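Local coordinates for alcohol dehydrogenase superfamily protein (Novosphingobium aromaticivorans, PDB 3GAZ) that probably acts as an NADP-dependent oxidoreductase of the medium-chain dehydrogenase/reductase superfamily, although its substrate is not established, at residues Leu123-Phe135 and Gly295-Ser307. Residues are numbered along the deposited sequence; the frame is centred on the assembly and turned at random.
Sequences LTMRQASVLPLVF and GKLAPRLDPRTFS
Gln127 and Leu301 bring their CA atoms to 6.2 Å, as the extended part of 295-307, Leu297 to Asp302, passes along the short helix 125-129 and past Leu131 and Phe135. Alternate residues Leu297, Pro299 and Leu301 point toward 123-135, while Ala298 and Arg300 point away. Leu297 CD2 lies 3.7 Å from Phe135 CE1 and meets Leu131 tip to tip. Compact and rigid, the Pro299 ring suits an extended chain and fits among Leu123, Gln127, Val130 and Leu131, its CB 3.6 Å from Leu131 CD1. A water accepts from Gln127 NE2 and donates to Pro299 O, while Gln127 OE1 accepts from Thr124 N and Gln127 N donates to Thr124 OG1, a capping box.

In this medium-chain dehydrogenase/reductase fold, the segment returns from the Rossmann-like domain to the GroES-like domain, where a weakly bonded strand near 306-307 runs parallel to strand 332-334. Arg126, long enough to reach the backbone of 302-304 and bent at chi3 (48°), lays its guanidinium between Thr305 CG2 over one face and Leu301 CD1 over the other. Its NH2 donates to Asp302 O at 2.9 Å, nearly in the guanidinium plane, and NH1 bonds weakly to Arg304 O. A leucine in its place would probably leave Asp302 O without this donor and Thr305 CG2 without its flat partner. Asp302 suits the turn: OD1 accepts Arg304 N, an Asx turn, and Arg304 grips its carboxylate side-on.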
ATOM      1  N   LEU A 123      24.039 -16.644  12.634  1.00 18.22           N
ATOM      2  CA  LEU A 123      23.798 -16.579  11.195  1.00 18.59           C
ATOM      3  C   LEU A 123      24.496 -15.418  10.497  1.00 19.07           C
ATOM      4  O   LEU A 123      24.701 -14.356  11.086  1.00 20.94           O
ATOM      5  CB  LEU A 123      22.296 -16.460  10.911  1.00 16.40           C
ATOM      6  CG  LEU A 123      21.327 -17.504  11.474  1.00 16.32           C
ATOM      7  CD1 LEU A 123      19.919 -17.170  10.995  1.00 13.00           C
ATOM      8  CD2 LEU A 123      21.726 -18.901  11.019  1.00 16.12           C
ATOM      9  N   THR A 124      24.856 -15.630   9.234  1.00 17.93           N
ATOM     10  CA  THR A 124      25.472 -14.582   8.433  1.00 18.09           C
ATOM     11  C   THR A 124      24.291 -13.722   7.977  1.00 17.85           C
ATOM     12  O   THR A 124      23.138 -14.118   8.146  1.00 15.79           O
ATOM     13  CB  THR A 124      26.168 -15.151   7.183  1.00 19.46           C
ATOM     14  OG1 THR A 124      25.184 -15.734   6.317  1.00 17.85           O
ATOM     15  CG2 THR A 124      27.205 -16.207   7.578  1.00 18.82           C
HETATM   16  N   MSE A 125      24.562 -12.555   7.406  1.00 15.96           N
HETATM   17  CA  MSE A 125      23.476 -11.696   6.948  1.00 15.77           C
HETATM   18  C   MSE A 125      22.626 -12.394   5.879  1.00 15.67           C
HETATM   19  O   MSE A 125      21.401 -12.245   5.852  1.00 14.95           O
HETATM   20  CB  MSE A 125      24.037 -10.375   6.413  1.00 13.93           C
HETATM   21  CG  MSE A 125      24.538  -9.416   7.508  1.00 12.49           C
HETATM   22 SE   MSE A 125      23.191  -8.642   8.471  1.00  6.32          SE
HETATM   23  CE  MSE A 125      24.135  -7.799   9.771  1.00 14.21           C
ATOM     24  N   ARG A 126      23.275 -13.157   5.004  1.00 14.57           N
ATOM     25  CA  ARG A 126      22.559 -13.879   3.954  1.00 15.39           C
ATOM     26  C   ARG A 126      21.598 -14.893   4.572  1.00 16.15           C
ATOM     27  O   ARG A 126      20.424 -14.945   4.208  1.00 14.74           O
ATOM     28  CB  ARG A 126      23.550 -14.597   3.028  1.00 16.78           C
ATOM     29  CG  ARG A 126      24.046 -13.750   1.849  1.00 16.54           C
ATOM     30  CD  ARG A 126      25.305 -14.347   1.212  1.00 15.79           C
ATOM     31  NE  ARG A 126      25.181 -15.779   0.945  1.00 13.97           N
ATOM     32  CZ  ARG A 126      24.411 -16.314  -0.000  1.00 17.89           C
ATOM     33  NH1 ARG A 126      23.684 -15.538  -0.793  1.00 15.72           N
ATOM     34  NH2 ARG A 126      24.363 -17.632  -0.147  1.00 18.21           N
ATOM     35  N   GLN A 127      22.099 -15.689   5.514  1.00 15.60           N
ATOM     36  CA  GLN A 127      21.283 -16.703   6.179  1.00 15.04           C
ATOM     37  C   GLN A 127      20.057 -16.121   6.879  1.00 15.13           C
ATOM     38  O   GLN A 127      18.960 -16.667   6.782  1.00 15.05           O
ATOM     39  CB  GLN A 127      22.109 -17.464   7.218  1.00 15.86           C
ATOM     40  CG  GLN A 127      23.094 -18.468   6.665  1.00 14.49           C
ATOM     41  CD  GLN A 127      23.893 -19.128   7.777  1.00 18.61           C
ATOM     42  OE1 GLN A 127      24.583 -18.453   8.539  1.00 18.81           O
ATOM     43  NE2 GLN A 127      23.796 -20.449   7.880  1.00 18.72           N
ATOM     44  N   ALA A 128      20.254 -15.026   7.603  1.00 13.37           N
ATOM     45  CA  ALA A 128      19.165 -14.392   8.330  1.00 12.32           C
ATOM     46  C   ALA A 128      18.140 -13.744   7.402  1.00 13.75           C
ATOM     47  O   ALA A 128      16.948 -13.744   7.699  1.00 12.19           O
ATOM     48  CB  ALA A 128      19.724 -13.354   9.293  1.00 10.76           C
ATOM     49  N   SER A 129      18.606 -13.205   6.277  1.00 12.30           N
ATOM     50  CA  SER A 129      17.717 -12.532   5.329  1.00 13.84           C
ATOM     51  C   SER A 129      16.647 -13.414   4.671  1.00 12.72           C
ATOM     52  O   SER A 129      15.607 -12.909   4.253  1.00 14.14           O
ATOM     53  CB  SER A 129      18.539 -11.844   4.235  1.00 12.69           C
ATOM     54  OG  SER A 129      19.073 -12.788   3.320  1.00 13.78           O
ATOM     55  N   VAL A 130      16.886 -14.718   4.577  1.00 13.41           N
ATOM     56  CA  VAL A 130      15.913 -15.608   3.936  1.00 12.26           C
ATOM     57  C   VAL A 130      14.965 -16.285   4.917  1.00 13.85           C
ATOM     58  O   VAL A 130      14.152 -17.118   4.525  1.00 13.05           O
ATOM     59  CB  VAL A 130      16.613 -16.719   3.122  1.00 11.48           C
ATOM     60  CG1 VAL A 130      17.436 -16.107   2.013  1.00 11.50           C
ATOM     61  CG2 VAL A 130      17.495 -17.572   4.045  1.00 12.81           C
ATOM     62  N   LEU A 131      15.049 -15.905   6.186  1.00 13.70           N
ATOM     63  CA  LEU A 131      14.225 -16.520   7.225  1.00 14.46           C
ATOM     64  C   LEU A 131      12.855 -15.896   7.563  1.00 13.48           C
ATOM     65  O   LEU A 131      11.859 -16.607   7.680  1.00 13.20           O
ATOM     66  CB  LEU A 131      15.068 -16.609   8.505  1.00 15.73           C
ATOM     67  CG  LEU A 131      14.879 -17.745   9.513  1.00 19.87           C
ATOM     68  CD1 LEU A 131      14.902 -19.101   8.819  1.00 16.90           C
ATOM     69  CD2 LEU A 131      16.009 -17.659  10.545  1.00 20.96           C
ATOM     70  N   PRO A 132      12.784 -14.561   7.711  1.00 13.48           N
ATOM     71  CA  PRO A 132      11.529 -13.871   8.056  1.00 12.31           C
ATOM     72  C   PRO A 132      10.185 -14.373   7.503  1.00 11.74           C
ATOM     73  O   PRO A 132       9.409 -14.981   8.234  1.00 10.57           O
ATOM     74  CB  PRO A 132      11.819 -12.424   7.671  1.00 13.31           C
ATOM     75  CG  PRO A 132      13.278 -12.295   8.015  1.00 14.42           C
ATOM     76  CD  PRO A 132      13.849 -13.584   7.418  1.00 12.13           C
ATOM     77  N   LEU A 133       9.902 -14.125   6.229  1.00 12.12           N
ATOM     78  CA  LEU A 133       8.619 -14.545   5.657  1.00 12.24           C
ATOM     79  C   LEU A 133       8.262 -16.011   5.841  1.00 12.20           C
ATOM     80  O   LEU A 133       7.191 -16.327   6.367  1.00 12.29           O
ATOM     81  CB  LEU A 133       8.538 -14.211   4.162  1.00 12.88           C
ATOM     82  CG  LEU A 133       7.260 -14.721   3.471  1.00 13.83           C
ATOM     83  CD1 LEU A 133       6.021 -14.123   4.146  1.00 12.24           C
ATOM     84  CD2 LEU A 133       7.291 -14.352   1.994  1.00 16.02           C
ATOM     85  N   VAL A 134       9.142 -16.909   5.411  1.00 11.57           N
ATOM     86  CA  VAL A 134       8.839 -18.325   5.538  1.00 12.63           C
ATOM     87  C   VAL A 134       8.705 -18.789   6.983  1.00 12.41           C
ATOM     88  O   VAL A 134       7.873 -19.643   7.269  1.00 13.01           O
ATOM     89  CB  VAL A 134       9.871 -19.220   4.779  1.00 11.75           C
ATOM     90  CG1 VAL A 134       9.859 -18.867   3.293  1.00 11.64           C
ATOM     91  CG2 VAL A 134      11.262 -19.068   5.370  1.00 11.53           C
ATOM     92  N   PHE A 135       9.499 -18.230   7.895  1.00 12.61           N
ATOM     93  CA  PHE A 135       9.391 -18.627   9.300  1.00 12.37           C
ATOM     94  C   PHE A 135       8.032 -18.196   9.846  1.00 11.98           C
ATOM     95  O   PHE A 135       7.319 -18.974  10.484  1.00 11.12           O
ATOM     96  CB  PHE A 135      10.482 -17.981  10.162  1.00 13.10           C
ATOM     97  CG  PHE A 135      10.429 -18.411  11.608  1.00 12.50           C
ATOM     98  CD1 PHE A 135      11.106 -19.553  12.033  1.00 14.27           C
ATOM     99  CD2 PHE A 135       9.635 -17.720  12.525  1.00 13.12           C
ATOM    100  CE1 PHE A 135      10.989 -20.010  13.352  1.00 11.90           C
ATOM    101  CE2 PHE A 135       9.509 -18.167  13.850  1.00 13.48           C
ATOM    102  CZ  PHE A 135      10.188 -19.317  14.263  1.00 13.66           C
ATOM    103  N   GLY A 295      20.449 -24.204  18.281  1.00 22.89           N
ATOM    104  CA  GLY A 295      20.812 -25.093  17.190  1.00 21.98           C
ATOM    105  C   GLY A 295      19.670 -25.946  16.663  1.00 22.30           C
ATOM    106  O   GLY A 295      19.896 -27.028  16.124  1.00 22.91           O
ATOM    107  N   LYS A 296      18.442 -25.462  16.811  1.00 21.16           N
ATOM    108  CA  LYS A 296      17.282 -26.207  16.341  1.00 21.92           C
ATOM    109  C   LYS A 296      16.675 -25.602  15.083  1.00 20.95           C
ATOM    110  O   LYS A 296      15.674 -26.102  14.565  1.00 21.35           O
ATOM    111  CB  LYS A 296      16.229 -26.288  17.450  1.00 25.25           C
ATOM    112  CG  LYS A 296      16.682 -27.120  18.643  1.00 26.64           C
ATOM    113  CD  LYS A 296      15.572 -27.293  19.668  1.00 32.21           C
ATOM    114  CE  LYS A 296      15.988 -28.274  20.758  1.00 33.29           C
ATOM    115  NZ  LYS A 296      14.844 -28.652  21.631  1.00 36.46           N
ATOM    116  N   LEU A 297      17.285 -24.530  14.590  1.00 18.89           N
ATOM    117  CA  LEU A 297      16.803 -23.863  13.386  1.00 19.00           C
ATOM    118  C   LEU A 297      17.942 -23.370  12.511  1.00 18.11           C
ATOM    119  O   LEU A 297      18.804 -22.612  12.959  1.00 18.13           O
ATOM    120  CB  LEU A 297      15.905 -22.678  13.747  1.00 18.60           C
ATOM    121  CG  LEU A 297      15.460 -21.799  12.572  1.00 17.94           C
ATOM    122  CD1 LEU A 297      14.629 -22.614  11.582  1.00 18.47           C
ATOM    123  CD2 LEU A 297      14.655 -20.628  13.100  1.00 17.70           C
ATOM    124  N   ALA A 298      17.929 -23.800  11.257  1.00 18.22           N
ATOM    125  CA  ALA A 298      18.939 -23.405  10.285  1.00 18.76           C
ATOM    126  C   ALA A 298      18.251 -23.200   8.942  1.00 19.92           C
ATOM    127  O   ALA A 298      17.649 -24.123   8.392  1.00 18.07           O
ATOM    128  CB  ALA A 298      20.003 -24.483  10.164  1.00 20.15           C
ATOM    129  N   PRO A 299      18.320 -21.979   8.398  1.00 18.95           N
ATOM    130  CA  PRO A 299      17.676 -21.733   7.107  1.00 18.29           C
ATOM    131  C   PRO A 299      18.414 -22.472   5.995  1.00 18.84           C
ATOM    132  O   PRO A 299      19.629 -22.658   6.067  1.00 17.71           O
ATOM    133  CB  PRO A 299      17.792 -20.221   6.959  1.00 20.08           C
ATOM    134  CG  PRO A 299      19.126 -19.946   7.593  1.00 21.19           C
ATOM    135  CD  PRO A 299      19.051 -20.786   8.860  1.00 19.91           C
ATOM    136  N   ARG A 300      17.675 -22.916   4.984  1.00 17.57           N
ATOM    137  CA  ARG A 300      18.292 -23.596   3.857  1.00 16.09           C
ATOM    138  C   ARG A 300      18.647 -22.478   2.886  1.00 15.07           C
ATOM    139  O   ARG A 300      17.767 -21.853   2.291  1.00 15.33           O
ATOM    140  CB  ARG A 300      17.316 -24.582   3.203  1.00 13.68           C
ATOM    141  CG  ARG A 300      18.012 -25.588   2.298  1.00 13.68           C
ATOM    142  CD  ARG A 300      17.033 -26.504   1.582  1.00 14.47           C
ATOM    143  NE  ARG A 300      17.733 -27.575   0.881  1.00 15.91           N
ATOM    144  CZ  ARG A 300      17.157 -28.412   0.024  1.00 18.93           C
ATOM    145  NH1 ARG A 300      15.860 -28.300  -0.248  1.00 20.40           N
ATOM    146  NH2 ARG A 300      17.876 -29.370  -0.553  1.00 14.82           N
ATOM    147  N   LEU A 301      19.942 -22.226   2.735  1.00 13.83           N
ATOM    148  CA  LEU A 301      20.422 -21.155   1.878  1.00 14.49           C
ATOM    149  C   LEU A 301      21.205 -21.652   0.667  1.00 14.64           C
ATOM    150  O   LEU A 301      22.217 -22.338   0.816  1.00 11.90           O
ATOM    151  CB  LEU A 301      21.299 -20.215   2.711  1.00 13.92           C
ATOM    152  CG  LEU A 301      22.008 -19.039   2.040  1.00 15.37           C
ATOM    153  CD1 LEU A 301      20.980 -18.064   1.485  1.00 14.46           C
ATOM    154  CD2 LEU A 301      22.893 -18.346   3.058  1.00 13.60           C
ATOM    155  N   ASP A 302      20.732 -21.311  -0.530  1.00 13.90           N
ATOM    156  CA  ASP A 302      21.423 -21.711  -1.756  1.00 14.85           C
ATOM    157  C   ASP A 302      22.775 -20.982  -1.709  1.00 16.48           C
ATOM    158  O   ASP A 302      22.826 -19.774  -1.467  1.00 18.43           O
ATOM    159  CB  ASP A 302      20.602 -21.286  -2.980  1.00 15.94           C
ATOM    160  CG  ASP A 302      21.200 -21.768  -4.291  1.00 17.22           C
ATOM    161  OD1 ASP A 302      22.322 -21.337  -4.632  1.00 16.17           O
ATOM    162  OD2 ASP A 302      20.543 -22.578  -4.983  1.00 17.59           O
ATOM    163  N   PRO A 303      23.884 -21.714  -1.926  1.00 17.96           N
ATOM    164  CA  PRO A 303      25.257 -21.185  -1.905  1.00 17.43           C
ATOM    165  C   PRO A 303      25.544 -20.038  -2.865  1.00 17.23           C
ATOM    166  O   PRO A 303      26.473 -19.265  -2.646  1.00 18.35           O
ATOM    167  CB  PRO A 303      26.116 -22.411  -2.233  1.00 18.34           C
ATOM    168  CG  PRO A 303      25.244 -23.578  -1.875  1.00 20.26           C
ATOM    169  CD  PRO A 303      23.885 -23.132  -2.328  1.00 17.01           C
ATOM    170  N   ARG A 304      24.760 -19.935  -3.932  1.00 18.14           N
ATOM    171  CA  ARG A 304      24.954 -18.879  -4.919  1.00 17.87           C
ATOM    172  C   ARG A 304      24.775 -17.475  -4.343  1.00 18.81           C
ATOM    173  O   ARG A 304      23.927 -17.253  -3.479  1.00 19.45           O
ATOM    174  CB  ARG A 304      23.994 -19.079  -6.093  1.00 18.86           C
ATOM    175  CG  ARG A 304      24.431 -20.174  -7.057  1.00 17.84           C
ATOM    176  CD  ARG A 304      23.378 -20.433  -8.114  1.00 18.63           C
ATOM    177  NE  ARG A 304      22.206 -21.110  -7.565  1.00 19.26           N
ATOM    178  CZ  ARG A 304      21.151 -21.482  -8.285  1.00 18.80           C
ATOM    179  NH1 ARG A 304      21.116 -21.235  -9.587  1.00 16.62           N
ATOM    180  NH2 ARG A 304      20.139 -22.117  -7.705  1.00 19.42           N
ATOM    181  N   THR A 305      25.583 -16.533  -4.827  1.00 17.87           N
ATOM    182  CA  THR A 305      25.502 -15.147  -4.373  1.00 16.21           C
ATOM    183  C   THR A 305      25.124 -14.224  -5.528  1.00 17.62           C
ATOM    184  O   THR A 305      25.395 -14.527  -6.697  1.00 15.09           O
ATOM    185  CB  THR A 305      26.837 -14.671  -3.750  1.00 18.43           C
ATOM    186  OG1 THR A 305      27.912 -14.899  -4.671  1.00 17.31           O
ATOM    187  CG2 THR A 305      27.115 -15.427  -2.453  1.00 17.67           C
ATOM    188  N   PHE A 306      24.487 -13.102  -5.188  1.00 15.52           N
ATOM    189  CA  PHE A 306      24.034 -12.121  -6.167  1.00 15.11           C
ATOM    190  C   PHE A 306      24.137 -10.718  -5.573  1.00 15.69           C
ATOM    191  O   PHE A 306      23.645 -10.463  -4.474  1.00 15.13           O
ATOM    192  CB  PHE A 306      22.572 -12.397  -6.549  1.00 14.30           C
ATOM    193  CG  PHE A 306      22.330 -13.785  -7.065  1.00 13.81           C
ATOM    194  CD1 PHE A 306      22.380 -14.058  -8.429  1.00 13.80           C
ATOM    195  CD2 PHE A 306      22.089 -14.831  -6.179  1.00 14.33           C
ATOM    196  CE1 PHE A 306      22.193 -15.357  -8.907  1.00 14.69           C
ATOM    197  CE2 PHE A 306      21.904 -16.132  -6.645  1.00 13.65           C
ATOM    198  CZ  PHE A 306      21.957 -16.395  -8.017  1.00 14.36           C
ATOM    199  N   SER A 307      24.780  -9.809  -6.297  1.00 16.61           N
ATOM    200  CA  SER A 307      24.918  -8.434  -5.827  1.00 17.64           C
ATOM    201  C   SER A 307      23.631  -7.702  -6.178  1.00 17.41           C
ATOM    202  O   SER A 307      22.785  -8.234  -6.888  1.00 17.98           O
ATOM    203  CB  SER A 307      26.082  -7.746  -6.533  1.00 17.36           C
ATOM    204  OG  SER A 307      25.795  -7.625  -7.914  1.00 16.49           O
TER
HETATM  205  O   HOH W   1      24.089 -13.079  -2.149  1.00 14.27           O
HETATM  206  O   HOH W   2      22.238 -22.198   6.217  1.00 24.79           O